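PDB 5FJQ: carbohydrate binding protein, putative, CPB33A from Cellvibrio japonicus, which is a copper-dependent lytic polysaccharide monooxygenase important for efficient chitin utilisation, here represented by its catalytic AA10-type domain. Local coordinates for residues 23-28 against 77-82; 157-162 against 169-174; 108-113 against 152-157. All blocks are in the same frame, centred on the assembly; numbering follows the deposited sequence.

Contact 1: 23-28 against 77-82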
loop_
_atom_site.group_PDB
_atom_site.type_symbol
_atom_site.label_atom_id
_atom_site.label_comp_id
_atom_site.label_asym_id
_atom_site.label_seq_id
_atom_site.Cartn_x
_atom_site.Cartn_y
_atom_site.Cartn_z
ATOM N N THR A 23 -4.080 -4.724 -19.776
ATOM C CA THR A 23 -5.277 -4.459 -20.543
ATOM C C THR A 23 -6.170 -3.520 -19.801
ATOM O O THR A 23 -7.101 -2.968 -20.376
ATOM C CB THR A 23 -6.103 -5.744 -20.780
ATOM O OG1 THR A 23 -6.358 -6.344 -19.510
ATOM C CG2 THR A 23 -5.333 -6.713 -21.658
ATOM N N HIS A 24 -5.955 -3.357 -18.515
ATOM C CA HIS A 24 -6.902 -2.541 -17.772
ATOM C C HIS A 24 -6.447 -1.063 -17.897
ATOM O O HIS A 24 -5.276 -0.782 -17.791
ATOM C CB HIS A 24 -7.034 -3.023 -16.314
ATOM C CG HIS A 24 -7.871 -2.124 -15.468
ATOM N ND1 HIS A 24 -7.597 -0.772 -15.327
ATOM C CD2 HIS A 24 -8.990 -2.365 -14.740
ATOM C CE1 HIS A 24 -8.526 -0.221 -14.562
ATOM N NE2 HIS A 24 -9.380 -1.163 -14.190
ATOM N N PRO A 25 -7.369 -0.134 -18.148
ATOM C CA PRO A 25 -6.945 1.210 -18.431
ATOM C C PRO A 25 -6.039 1.876 -17.350
ATOM O O PRO A 25 -5.064 2.509 -17.709
ATOM C CB PRO A 25 -8.272 1.943 -18.667
ATOM C CG PRO A 25 -9.235 1.199 -17.797
ATOM C CD PRO A 25 -8.844 -0.228 -18.037
ATOM N N ALA A 26 -6.325 1.731 -16.061
ATOM C CA ALA A 26 -5.388 2.244 -14.993
ATOM C C ALA A 26 -3.982 1.635 -15.059
ATOM O O ALA A 26 -3.001 2.323 -14.839
ATOM C CB ALA A 26 -5.970 2.015 -13.584
ATOM N N CYS A 27 -3.867 0.337 -15.356
ATOM C CA CYS A 27 -2.542 -0.280 -15.409
ATOM C C CYS A 27 -1.835 0.092 -16.702
ATOM O O CYS A 27 -0.627 0.179 -16.719
ATOM C CB CYS A 27 -2.617 -1.846 -15.271
ATOM S SG CYS A 27 -3.503 -2.423 -13.782
ATOM N N ILE A 28 -2.601 0.276 -17.793
ATOM C CA ILE A 28 -2.015 0.767 -19.061
ATOM C C ILE A 28 -1.401 2.145 -18.742
ATOM O O ILE A 28 -0.245 2.471 -19.157
ATOM C CB ILE A 28 -3.096 0.871 -20.162
ATOM C CG1 ILE A 28 -3.609 -0.579 -20.558
ATOM C CG2 ILE A 28 -2.485 1.491 -21.400
ATOM C CD1 ILE A 28 -4.827 -0.536 -21.479
ATOM N N ARG A 77 -6.689 7.983 -9.892
ATOM C CA ARG A 77 -7.660 7.389 -10.804
ATOM C C ARG A 77 -8.761 6.854 -9.957
ATOM O O ARG A 77 -8.495 6.421 -8.861
ATOM C CB ARG A 77 -7.003 6.288 -11.597
ATOM C CG ARG A 77 -5.927 6.882 -12.517
ATOM C CD ARG A 77 -5.333 5.843 -13.418
ATOM N NE ARG A 77 -6.352 5.302 -14.320
ATOM C CZ ARG A 77 -6.538 5.677 -15.594
ATOM N NH1 ARG A 77 -5.766 6.571 -16.169
ATOM N NH2 ARG A 77 -7.481 5.090 -16.335
ATOM N N ASN A 78 -9.994 6.939 -10.452
ATOM C CA ASN A 78 -11.176 6.394 -9.754
ATOM C C ASN A 78 -11.474 5.047 -10.359
ATOM O O ASN A 78 -12.567 4.481 -10.132
ATOM C CB ASN A 78 -12.394 7.308 -9.951
ATOM C CG ASN A 78 -12.660 7.645 -11.434
ATOM O OD1 ASN A 78 -11.960 7.188 -12.355
ATOM N ND2 ASN A 78 -13.678 8.477 -11.668
ATOM N N ASP A 79 -10.533 4.518 -11.128
ATOM C CA ASP A 79 -10.793 3.205 -11.788
ATOM C C ASP A 79 -9.744 2.136 -11.473
ATOM O O ASP A 79 -9.665 1.060 -12.153
ATOM C CB ASP A 79 -10.954 3.379 -13.281
ATOM C CG ASP A 79 -9.644 3.718 -13.957
ATOM O OD1 ASP A 79 -8.691 4.102 -13.237
ATOM O OD2 ASP A 79 -9.571 3.601 -15.194
ATOM N N TRP A 80 -8.964 2.374 -10.418
ATOM C CA TRP A 80 -7.992 1.325 -10.029
ATOM C C TRP A 80 -8.748 0.041 -9.785
ATOM O O TRP A 80 -9.884 0.083 -9.247
ATOM C CB TRP A 80 -7.202 1.702 -8.796
ATOM C CG TRP A 80 -6.180 2.798 -9.016
ATOM C CD1 TRP A 80 -6.270 4.095 -8.541
ATOM C CD2 TRP A 80 -4.929 2.737 -9.764
ATOM N NE1 TRP A 80 -5.161 4.806 -8.929
ATOM C CE2 TRP A 80 -4.325 4.012 -9.667
ATOM C CE3 TRP A 80 -4.258 1.734 -10.482
ATOM C CZ2 TRP A 80 -3.084 4.327 -10.289
ATOM C CZ3 TRP A 80 -3.011 2.068 -11.094
ATOM C CH2 TRP A 80 -2.457 3.336 -10.982
ATOM N N PRO A 81 -8.175 -1.118 -10.189
ATOM C CA PRO A 81 -8.886 -2.354 -9.802
ATOM C C PRO A 81 -9.068 -2.458 -8.276
ATOM O O PRO A 81 -8.088 -2.391 -7.536
ATOM C CB PRO A 81 -7.949 -3.458 -10.278
ATOM C CG PRO A 81 -7.246 -2.851 -11.464
ATOM C CD PRO A 81 -7.053 -1.383 -11.109
ATOM N N ALA A 82 -10.281 -2.629 -7.776
ATOM C CA ALA A 82 -10.484 -2.505 -6.366
ATOM C C ALA A 82 -11.247 -3.716 -5.824
ATOM O O ALA A 82 -11.950 -4.384 -6.557
ATOM C CB ALA A 82 -11.222 -1.208 -6.069
#
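The imidazole of His24 is sandwiched between two prolines: Pro81 CG lies over one face, 3.9 Å from the ring centroid as a CH-pi contact, and CD of the adjacent Pro25 covers the opposite one. At the ring's edge, ND1 accepts from Ala26 N in the ring plane, so His24 is the N-cap of helix 25-33. Around the rim, CE1 and NE2 both lie 3.0 Å from Asp79 O. With CG anti to the backbone N (chi1 173°), the His24 side chain can reach both its own helix start and the 77-82 loop. The Arg77 guanidinium lays one face over Ala26 CA and Pro25 O, its NE 3.3 Å from Ala26 CA. Its edge is taken by Asp79, gripped side-on: NE reaches OD1, on the syn lone pair, and NH2 reaches OD2, both at 2.8 Å. A bend at chi3 (63°) turns the guanidinium back onto the carboxylate. Ala26 CB drops between this ion pair and the indole, 3.4 Å from Asp79 OD1 and 3.6 Å from Trp80 CE3. Beyond, Trp80 makes a cation-pi contact with Arg10, and Cys27 is disulfide-bonded to Cys14 in helix 10-17. The Arg77-Asp79 pairing probably offsets the two charges where they lie against the first turn of the helix, and the join includes apolar packing and the CH-pi contact.

Contact 2: 157-162 against 169-174; sequences SIWQRD and EGFYQC
Strands 157-161 and 169-174 run antiparallel, their axes 4.7 Å apart at 167°, with Ser157-Gln173 and Trp159-Phe171 as hydrogen-bonded pairs and Ile158-Tyr172 as a non-hydrogen-bonded pair between them. Trp159 and Phe171 leave the sheet side by side, pointing the same way. Phe171 CD2 sits over the indole near its rim, 3.4 Å from Trp159 CE3, and the ring planes are inclined by 37°, an oblique pairing. Trp159 CG is anti to the backbone N whereas Phe171 CG is anti to the carbonyl carbon, and this difference in first torsion lays the phenyl edge atom CD2 over the rim of the indole. Trp159 NE1 is hydrogen-bonded to Thr102 OG1. The two strands form the beta hairpin 152-161/169-178 of the immunoglobulin-like LPMO core, and this end of it reaches the copper site: the Phe171 side chain lies about 3 Å from the copper ion held by His1 and His100, consistent with the axial aromatic position known in AA10 enzymes. On the other face Ile158 CG2 packs obliquely against the Tyr172 ring, 3.6 Å from CE2, while Tyr172 OH is hydrogen-bonded to His53 ND1. Gln160 folds at chi2, and its NE2 donates almost straight (174°) to Arg161 O, in the amide plane; its OE1 accepts from Asp51 N. At the loop end of the hairpin, extended Arg161 offers NH1 to Glu169 OE1 at 3.0 Å, a salt bridge that meets the carboxylate from above its plane, while NH2 pairs with Asp166.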
loop_
_atom_site.group_PDB
_atom_site.type_symbol
_atom_site.label_atom_id
_atom_site.label_comp_id
_atom_site.label_asym_id
_atom_site.label_seq_id
_atom_site.Cartn_x
_atom_site.Cartn_y
_atom_site.Cartn_z
ATOM N N SER A 157 -1.252 0.639 3.816
ATOM C CA SER A 157 -0.509 -0.079 4.854
ATOM C C SER A 157 0.992 0.162 4.845
ATOM O O SER A 157 1.654 0.236 3.773
ATOM C CB SER A 157 -0.786 -1.603 4.722
ATOM O OG SER A 157 -0.217 -2.325 5.803
ATOM N N ILE A 158 1.580 0.250 6.046
ATOM C CA ILE A 158 2.979 0.543 6.170
ATOM C C ILE A 158 3.559 -0.444 7.142
ATOM O O ILE A 158 3.010 -0.682 8.264
ATOM C CB ILE A 158 3.247 1.921 6.840
ATOM C CG1 ILE A 158 2.679 3.076 6.022
ATOM C CG2 ILE A 158 4.746 2.096 7.115
ATOM C CD1 ILE A 158 3.113 4.456 6.533
ATOM N N TRP A 159 4.653 -1.050 6.714
ATOM C CA TRP A 159 5.379 -2.018 7.526
ATOM C C TRP A 159 6.666 -1.411 8.004
ATOM O O TRP A 159 7.575 -1.140 7.166
ATOM C CB TRP A 159 5.643 -3.299 6.692
ATOM C CG TRP A 159 6.420 -4.332 7.435
ATOM C CD1 TRP A 159 6.665 -4.373 8.785
ATOM C CD2 TRP A 159 7.043 -5.513 6.876
ATOM N NE1 TRP A 159 7.432 -5.508 9.100
ATOM C CE2 TRP A 159 7.700 -6.191 7.944
ATOM C CE3 TRP A 159 7.201 -5.993 5.574
ATOM C CZ2 TRP A 159 8.418 -7.383 7.762
ATOM C CZ3 TRP A 159 7.908 -7.224 5.382
ATOM C CH2 TRP A 159 8.531 -7.875 6.475
ATOM N N GLN A 160 6.760 -1.207 9.325
ATOM C CA GLN A 160 7.966 -0.650 9.943
ATOM C C GLN A 160 8.752 -1.841 10.584
ATOM O O GLN A 160 8.275 -2.491 11.528
ATOM C CB GLN A 160 7.650 0.518 10.960
ATOM C CG GLN A 160 8.864 1.074 11.727
ATOM C CD GLN A 160 9.827 1.842 10.872
ATOM O OE1 GLN A 160 9.540 2.986 10.414
ATOM N NE2 GLN A 160 11.015 1.276 10.707
ATOM N N ARG A 161 9.907 -2.129 9.966
ATOM C CA ARG A 161 10.902 -3.109 10.420
ATOM C C ARG A 161 11.497 -2.567 11.740
ATOM O O ARG A 161 11.721 -1.345 11.885
ATOM C CB ARG A 161 11.976 -3.294 9.333
ATOM C CG ARG A 161 13.123 -4.242 9.694
ATOM C CD ARG A 161 13.937 -4.561 8.458
ATOM N NE ARG A 161 14.946 -5.597 8.713
ATOM C CZ ARG A 161 15.993 -5.812 7.909
ATOM N NH1 ARG A 161 16.116 -5.072 6.816
ATOM N NH2 ARG A 161 16.906 -6.743 8.183
ATOM N N ASP A 162 11.719 -3.445 12.718
ATOM C CA ASP A 162 12.125 -2.983 14.053
ATOM C C ASP A 162 13.590 -2.577 14.104
ATOM O O ASP A 162 14.457 -3.448 14.107
ATOM C CB ASP A 162 11.874 -4.079 15.072
ATOM C CG ASP A 162 11.992 -3.570 16.470
ATOM O OD1 ASP A 162 12.873 -2.763 16.747
ATOM O OD2 ASP A 162 11.161 -3.961 17.281
ATOM N N GLU A 169 13.856 0.142 8.188
ATOM C CA GLU A 169 13.414 0.026 6.804
ATOM C C GLU A 169 11.905 0.063 6.859
ATOM O O GLU A 169 11.273 -0.348 7.884
ATOM C CB GLU A 169 13.921 -1.275 6.135
ATOM C CG GLU A 169 13.801 -1.319 4.624
ATOM C CD GLU A 169 14.351 -2.635 4.038
ATOM O OE1 GLU A 169 14.410 -3.611 4.785
ATOM O OE2 GLU A 169 14.786 -2.689 2.855
ATOM N N GLY A 170 11.328 0.598 5.782
ATOM C CA GLY A 170 9.874 0.765 5.644
ATOM C C GLY A 170 9.425 0.076 4.360
ATOM O O GLY A 170 10.165 0.113 3.340
ATOM N N PHE A 171 8.263 -0.588 4.414
ATOM C CA PHE A 171 7.554 -1.077 3.220
ATOM C C PHE A 171 6.135 -0.497 3.116
ATOM O O PHE A 171 5.383 -0.405 4.136
ATOM C CB PHE A 171 7.485 -2.646 3.212
ATOM C CG PHE A 171 8.808 -3.280 3.342
ATOM C CD1 PHE A 171 9.609 -3.504 2.182
ATOM C CD2 PHE A 171 9.347 -3.523 4.595
ATOM C CE1 PHE A 171 10.900 -4.030 2.297
ATOM C CE2 PHE A 171 10.657 -4.024 4.718
ATOM C CZ PHE A 171 11.429 -4.296 3.573
ATOM N N TYR A 172 5.760 -0.147 1.881
ATOM C CA TYR A 172 4.591 0.688 1.662
ATOM C C TYR A 172 3.638 0.138 0.620
ATOM O O TYR A 172 4.052 -0.093 -0.518
ATOM C CB TYR A 172 4.991 2.148 1.356
ATOM C CG TYR A 172 5.981 2.664 2.357
ATOM C CD1 TYR A 172 7.374 2.485 2.167
ATOM C CD2 TYR A 172 5.547 3.366 3.479
ATOM C CE1 TYR A 172 8.270 2.933 3.117
ATOM C CE2 TYR A 172 6.455 3.848 4.420
ATOM C CZ TYR A 172 7.820 3.625 4.215
ATOM O OH TYR A 172 8.713 4.056 5.133
ATOM N N GLN A 173 2.370 -0.056 1.014
ATOM C CA GLN A 173 1.398 -0.585 0.106
ATOM C C GLN A 173 0.081 0.114 0.078
ATOM O O GLN A 173 -0.718 -0.026 1.032
ATOM C CB GLN A 173 1.062 -2.054 0.448
ATOM C CG GLN A 173 2.217 -3.014 0.444
ATOM C CD GLN A 173 2.424 -3.546 -0.929
ATOM O OE1 GLN A 173 1.599 -4.267 -1.416
ATOM N NE2 GLN A 173 3.523 -3.134 -1.600
ATOM N N CYS A 174 -0.184 0.739 -1.068
ATOM C CA CYS A 174 -1.484 1.278 -1.438
ATOM C C CYS A 174 -2.378 0.171 -1.935
ATOM O O CYS A 174 -1.952 -0.593 -2.800
ATOM C CB CYS A 174 -1.361 2.268 -2.552
ATOM S SG CYS A 174 -0.679 3.907 -2.033
#

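Contact 3: 108-113 against 152-157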
loop_
_atom_site.group_PDB
_atom_site.type_symbol
_atom_site.label_atom_id
_atom_site.label_comp_id
_atom_site.label_asym_id
_atom_site.label_seq_id
_atom_site.Cartn_x
_atom_site.Cartn_y
_atom_site.Cartn_z
ATOM N N TYR A 108 -3.915 2.951 7.121
ATOM C CA TYR A 108 -4.573 4.283 7.018
ATOM C C TYR A 108 -5.606 4.187 5.939
ATOM O O TYR A 108 -5.597 3.217 5.123
ATOM C CB TYR A 108 -3.560 5.387 6.656
ATOM C CG TYR A 108 -2.457 5.501 7.646
ATOM C CD1 TYR A 108 -1.422 4.525 7.723
ATOM C CD2 TYR A 108 -2.409 6.612 8.514
ATOM C CE1 TYR A 108 -0.419 4.644 8.677
ATOM C CE2 TYR A 108 -1.409 6.724 9.431
ATOM C CZ TYR A 108 -0.438 5.784 9.506
ATOM O OH TYR A 108 0.474 5.987 10.456
ATOM N N ILE A 109 -6.486 5.181 5.919
ATOM C CA ILE A 109 -7.544 5.287 4.901
ATOM C C ILE A 109 -7.832 6.749 4.583
ATOM O O ILE A 109 -7.608 7.626 5.438
ATOM C CB ILE A 109 -8.858 4.534 5.284
ATOM C CG1 ILE A 109 -9.771 4.445 4.044
ATOM C CG2 ILE A 109 -9.570 5.220 6.468
ATOM C CD1 ILE A 109 -10.907 3.419 4.130
ATOM N N THR A 110 -8.211 6.992 3.315
ATOM C CA THR A 110 -8.843 8.186 2.824
ATOM C C THR A 110 -10.179 8.537 3.542
ATOM O O THR A 110 -10.891 7.670 4.095
ATOM C CB THR A 110 -9.061 8.038 1.323
ATOM O OG1 THR A 110 -9.472 6.698 1.040
ATOM C CG2 THR A 110 -7.710 8.231 0.568
ATOM N N PRO A 111 -10.536 9.833 3.529
ATOM C CA PRO A 111 -11.757 10.272 4.187
ATOM C C PRO A 111 -12.950 10.072 3.291
ATOM O O PRO A 111 -12.810 10.083 2.067
ATOM C CB PRO A 111 -11.521 11.809 4.362
ATOM C CG PRO A 111 -10.575 12.172 3.253
ATOM C CD PRO A 111 -9.723 10.959 3.000
ATOM N N GLN A 112 -14.124 9.942 3.902
ATOM C CA GLN A 112 -15.369 10.031 3.182
ATOM C C GLN A 112 -15.381 11.275 2.275
ATOM O O GLN A 112 -14.860 12.370 2.633
ATOM C CB GLN A 112 -16.514 10.007 4.195
ATOM C CG GLN A 112 -17.881 10.014 3.597
ATOM C CD GLN A 112 -18.130 8.845 2.664
ATOM O OE1 GLN A 112 -17.342 7.904 2.601
ATOM N NE2 GLN A 112 -19.197 8.942 1.885
ATOM N N GLY A 113 -15.882 11.082 1.052
ATOM C CA GLY A 113 -15.790 12.133 0.033
ATOM C C GLY A 113 -14.561 12.110 -0.862
ATOM O O GLY A 113 -14.563 12.763 -1.885
ATOM N N ARG A 152 -15.113 4.647 -3.470
ATOM C CA ARG A 152 -13.845 4.020 -3.607
ATOM C C ARG A 152 -12.858 4.712 -2.702
ATOM O O ARG A 152 -12.877 5.929 -2.562
ATOM C CB ARG A 152 -13.421 4.236 -5.067
ATOM C CG ARG A 152 -14.005 3.171 -5.945
ATOM C CD ARG A 152 -13.694 3.484 -7.389
ATOM N NE ARG A 152 -13.832 2.191 -8.022
ATOM C CZ ARG A 152 -12.799 1.487 -8.434
ATOM N NH1 ARG A 152 -11.578 2.045 -8.348
ATOM N NH2 ARG A 152 -12.998 0.277 -8.980
ATOM N N HIS A 153 -11.999 3.936 -2.068
ATOM C CA HIS A 153 -11.077 4.474 -1.124
ATOM C C HIS A 153 -9.701 3.880 -1.310
ATOM O O HIS A 153 -9.542 2.840 -1.945
ATOM C CB HIS A 153 -11.644 4.312 0.308
ATOM C CG HIS A 153 -12.711 5.322 0.582
ATOM N ND1 HIS A 153 -12.399 6.625 0.930
ATOM C CD2 HIS A 153 -14.051 5.289 0.390
ATOM C CE1 HIS A 153 -13.516 7.335 0.985
ATOM N NE2 HIS A 153 -14.533 6.544 0.694
ATOM N N ILE A 154 -8.699 4.590 -0.785
ATOM C CA ILE A 154 -7.374 4.063 -0.754
ATOM C C ILE A 154 -7.041 3.740 0.676
ATOM O O ILE A 154 -7.234 4.571 1.623
ATOM C CB ILE A 154 -6.325 5.031 -1.357
ATOM C CG1 ILE A 154 -6.707 5.411 -2.788
ATOM C CG2 ILE A 154 -4.913 4.430 -1.305
ATOM C CD1 ILE A 154 -5.723 6.438 -3.375
ATOM N N ILE A 155 -6.504 2.534 0.812
ATOM C CA ILE A 155 -5.888 2.132 2.060
ATOM C C ILE A 155 -4.367 2.117 1.883
ATOM O O ILE A 155 -3.848 1.620 0.864
ATOM C CB ILE A 155 -6.394 0.781 2.564
ATOM C CG1 ILE A 155 -7.850 0.960 3.069
ATOM C CG2 ILE A 155 -5.439 0.255 3.655
ATOM C CD1 ILE A 155 -8.596 -0.316 3.151
ATOM N N TYR A 156 -3.675 2.678 2.874
ATOM C CA TYR A 156 -2.237 2.674 2.892
ATOM C C TYR A 156 -1.800 1.835 4.075
ATOM O O TYR A 156 -2.056 2.214 5.213
ATOM C CB TYR A 156 -1.765 4.117 3.063
ATOM C CG TYR A 156 -0.357 4.364 2.617
ATOM C CD1 TYR A 156 0.108 3.880 1.397
ATOM C CD2 TYR A 156 0.548 5.104 3.441
ATOM C CE1 TYR A 156 1.432 4.127 1.000
ATOM C CE2 TYR A 156 1.872 5.373 3.041
ATOM C CZ TYR A 156 2.308 4.903 1.818
ATOM O OH TYR A 156 3.630 5.180 1.473
ATOM N N SER A 157 -1.252 0.639 3.816
ATOM C CA SER A 157 -0.509 -0.079 4.854
ATOM C C SER A 157 0.992 0.162 4.845
ATOM O O SER A 157 1.654 0.236 3.773
ATOM C CB SER A 157 -0.786 -1.603 4.722
ATOM O OG SER A 157 -0.217 -2.325 5.803
HETATM O O HOH W 1 -16.288 8.860 -0.295
#
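His153 crosses from strand 152-157 to the 108-113 segment, and its atoms meet that segment one after another. CB lies 4.0 Å from Ile109 CD1 and close to Thr110 OG1. With CG anti to the carbonyl carbon (chi1 -76°), the ring turns its edge to the loop, and ND1 shares a 2.9 Å hydrogen bond with Thr110 OG1. The next ring atom, CE1, faces Pro111 O in the ring plane at 3.0 Å. At the tip, NE2 hydrogen-bonds to Thr150 O and makes a weak bond to a water, which also accepts from Gly113 N and donates weakly to Gln112 OE1; Gln112 NE2 hydrogen-bonds to Thr150 OG1. Thr110 OG1 serves a second partner, accepting from Ile154 N at 2.9 Å, so that one hydroxyl ties both the ring and the backbone of the partner strand to the loop. Its chi1 of 40° puts the oxygen between N and the carbonyl carbon, while CG2 rests on Ile154 CB. Further along, Tyr108 and Tyr156 are a hydrogen-bonded pair, with Tyr108 N donating to Tyr156 O at 2.8 Å, and Tyr108 CD1 brings its ring edge to the same oxygen. On the other face Ile109 CD1 packs against Ile155 CG1. Thr110 N still donates to Ile154 O, one residue past strand 102-109. This is antiparallel pairing inside the mixed sheet of the LPMO beta-sandwich, running out into a loop.

Contacts 2 and 3 belong to one sheet: both use strand 152-161, share Ser157 and are largely buried, whereas contact 1 is partly buried and lies on the outlying helix and loop region, its centre about 16 Å from the centre of the chain. Contact 2 holds strand 169-178 on one side of the shared strand and contact 3 holds strand 102-109 on the other, with Tyr156 of contact 3 packing on Tyr172 and Cys174 of contact 2. Backbone bonds dominate both, but contact 2 adds aromatics near copper and contact 3 a polar histidine-threonine cluster. Contact 1 relies largely on side-chain packing; Trp80 O meets Arg152 NH1 at 2.7 Å, joining it to contact 3.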